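Local structure of Two-component system sensor histidine kinase (Bacteroides thetaiotaomicron, 3OTT) at residues B[311-314]-B[315-318]. The protein is probably a membrane-bound saccharide-sensing histidine kinase that phosphorylates itself on histidine and regulates transcription, represented here by its extracellular beta-propeller and beta-sandwich sensor region. Numbering follows the deposited sequence.
With TBR (hexatantalum dodecabromide), chain D.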
loop_
_atom_site.group_PDB
_atom_site.type_symbol
_atom_site.label_atom_id
_atom_site.label_comp_id
_atom_site.label_asym_id
_atom_site.label_seq_id
_atom_site.Cartn_x
_atom_site.Cartn_y
_atom_site.Cartn_z
ATOM N N PHE B 311 2.213 -14.498 -11.999
ATOM C CA PHE B 311 2.947 -13.257 -11.643
ATOM C C PHE B 311 2.634 -12.832 -10.222
ATOM O O PHE B 311 1.493 -12.734 -9.833
ATOM C CB PHE B 311 2.640 -12.103 -12.626
ATOM C CG PHE B 311 3.557 -10.903 -12.474
ATOM C CD1 PHE B 311 4.859 -10.928 -12.968
ATOM C CD2 PHE B 311 3.118 -9.753 -11.841
ATOM C CE1 PHE B 311 5.707 -9.798 -12.839
ATOM C CE2 PHE B 311 3.954 -8.646 -11.691
ATOM C CZ PHE B 311 5.231 -8.656 -12.187
ATOM N N ILE B 312 3.666 -12.578 -9.449
ATOM C CA ILE B 312 3.550 -12.198 -8.066
ATOM C C ILE B 312 3.974 -10.727 -7.985
ATOM O O ILE B 312 5.103 -10.418 -8.363
ATOM C CB ILE B 312 4.502 -13.073 -7.239
ATOM C CG1 ILE B 312 4.124 -14.552 -7.443
ATOM C CG2 ILE B 312 4.518 -12.619 -5.826
ATOM C CD1 ILE B 312 3.816 -15.362 -6.216
ATOM N N PRO B 313 3.063 -9.814 -7.564
ATOM C CA PRO B 313 3.419 -8.399 -7.383
ATOM C C PRO B 313 4.151 -8.262 -6.076
ATOM O O PRO B 313 3.935 -9.102 -5.181
ATOM C CB PRO B 313 2.054 -7.670 -7.323
ATOM C CG PRO B 313 1.108 -8.672 -6.893
ATOM C CD PRO B 313 1.600 -10.017 -7.460
ATOM N N ILE B 314 5.007 -7.253 -5.961
ATOM C CA ILE B 314 5.886 -7.129 -4.786
ATOM C C ILE B 314 5.112 -6.892 -3.532
ATOM O O ILE B 314 5.570 -7.271 -2.490
ATOM C CB ILE B 314 6.841 -5.861 -4.725
ATOM C CG1 ILE B 314 6.998 -5.139 -6.009
ATOM C CG2 ILE B 314 8.235 -6.217 -4.182
ATOM C CD1 ILE B 314 8.121 -4.068 -5.855
ATOM N N SER B 315 4.001 -6.171 -3.629
ATOM C CA SER B 315 3.208 -5.864 -2.472
ATOM C C SER B 315 2.746 -7.144 -1.788
ATOM O O SER B 315 2.407 -7.106 -0.636
ATOM C CB SER B 315 1.982 -4.991 -2.817
ATOM O OG SER B 315 1.183 -5.594 -3.816
ATOM N N GLN B 316 2.714 -8.253 -2.519
ATOM C CA GLN B 316 2.328 -9.533 -1.940
ATOM C C GLN B 316 3.438 -10.055 -0.991
ATOM O O GLN B 316 3.181 -10.888 -0.155
ATOM C CB GLN B 316 1.968 -10.570 -3.039
ATOM C CG GLN B 316 1.353 -11.907 -2.496
ATOM C CD GLN B 316 1.100 -12.944 -3.577
ATOM O OE1 GLN B 316 0.518 -12.652 -4.628
ATOM N NE2 GLN B 316 1.527 -14.160 -3.326
ATOM N N ILE B 317 4.650 -9.519 -1.118
ATOM C CA ILE B 317 5.811 -9.908 -0.304
ATOM C C ILE B 317 6.129 -9.344 1.130
ATOM O O ILE B 317 5.925 -10.090 2.067
ATOM C CB ILE B 317 7.093 -9.942 -1.179
ATOM C CG1 ILE B 317 6.933 -10.936 -2.337
ATOM C CG2 ILE B 317 8.330 -10.213 -0.354
ATOM C CD1 ILE B 317 6.568 -12.435 -1.974
ATOM N N THR B 318 6.589 -8.133 1.460
ATOM C CA THR B 318 6.186 -6.723 1.271
ATOM C C THR B 318 4.995 -6.188 2.094
ATOM O O THR B 318 5.212 -5.760 3.218
ATOM C CB THR B 318 6.537 -6.047 -0.071
ATOM O OG1 THR B 318 7.963 -5.816 -0.108
ATOM C CG2 THR B 318 5.914 -4.725 -0.202
HETATM TA TA1 TBR D . -3.970 -14.965 -2.407
HETATM TA TA2 TBR D . -5.264 -17.372 -2.173
HETATM TA TA3 TBR D . -2.441 -17.239 -1.764
HETATM TA TA4 TBR D . -4.215 -17.733 0.382
HETATM TA TA5 TBR D . -2.911 -15.270 0.136
HETATM TA TA6 TBR D . -5.650 -15.410 -0.335
HETATM BR BR1 TBR D . -5.317 -15.935 -4.409
HETATM BR BR2 TBR D . -1.797 -15.556 -3.718
HETATM BR BR3 TBR D . -2.458 -13.171 -1.346
HETATM BR BR4 TBR D . -5.783 -13.237 -1.763
HETATM BR BR5 TBR D . -3.590 -18.878 -3.457
HETATM BR BR6 TBR D . -0.499 -16.155 -0.429
HETATM BR BR7 TBR D . -2.812 -16.677 2.323
HETATM BR BR8 TBR D . -6.274 -16.905 1.722
HETATM BR BR9 TBR D . -5.768 -19.496 -0.741
HETATM BR BRA TBR D . -2.137 -19.260 -0.121
HETATM BR BRB TBR D . -4.621 -13.804 1.437
HETATM BR BRC TBR D . -7.619 -16.486 -1.667
#
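Gln316 reaches back to Ile312 and Pro313 in a local contact round a turn, where the strand 310-313 of a beta-propeller blade runs into the short, weakly bonded helix 315-318. The strand is the edge of a four-stranded antiparallel sheet whose other three strands, 601-605, 610-615 and 618-623, come from much later in the chain. One blade is thus built from both ends of a propeller, the familiar closure by which such rings are locked. The exit from this strand is a worked example of how a strand passes into a short helical turn on few bonds. The backbone N of Gln316 donates to Pro313 O at 3.0 Å, an i to i+3 bond that opens a short helical turn of two such overlapping bonds. Its N-H...O angle is 149°, and the donor stands well above the carbonyl plane. The second bond, from Ile317 N to Ile314 O, is less certain, because the position of that oxygen is less sure.

From this turn the long side chain of Gln316 slants across those of Ile312 and Pro313. With CG anti to the backbone N (chi1 -172°) and the chain extended beyond it, the amide arrives beside Ile312, whose CD1 lies 3.9 Å from Gln316 NE2. The other end of the amide, Gln316 OE1, rests 4.0 Å from the ring carbon CD of Pro313. Ile312 CG2 and Ile317 CD1 make a looser apolar contact, 4.4 Å apart, and Ile317 continues onto Phe348 of the next blade. Gln316 belongs to the pocket of the bound hexatantalum dodecabromide cluster. Its amide nitrogen is hydrogen-bonded to Ala352 O, which should restrain the amide's rotation, and the same NE2 lies 3.6 Å from bromine BR2 of the cluster.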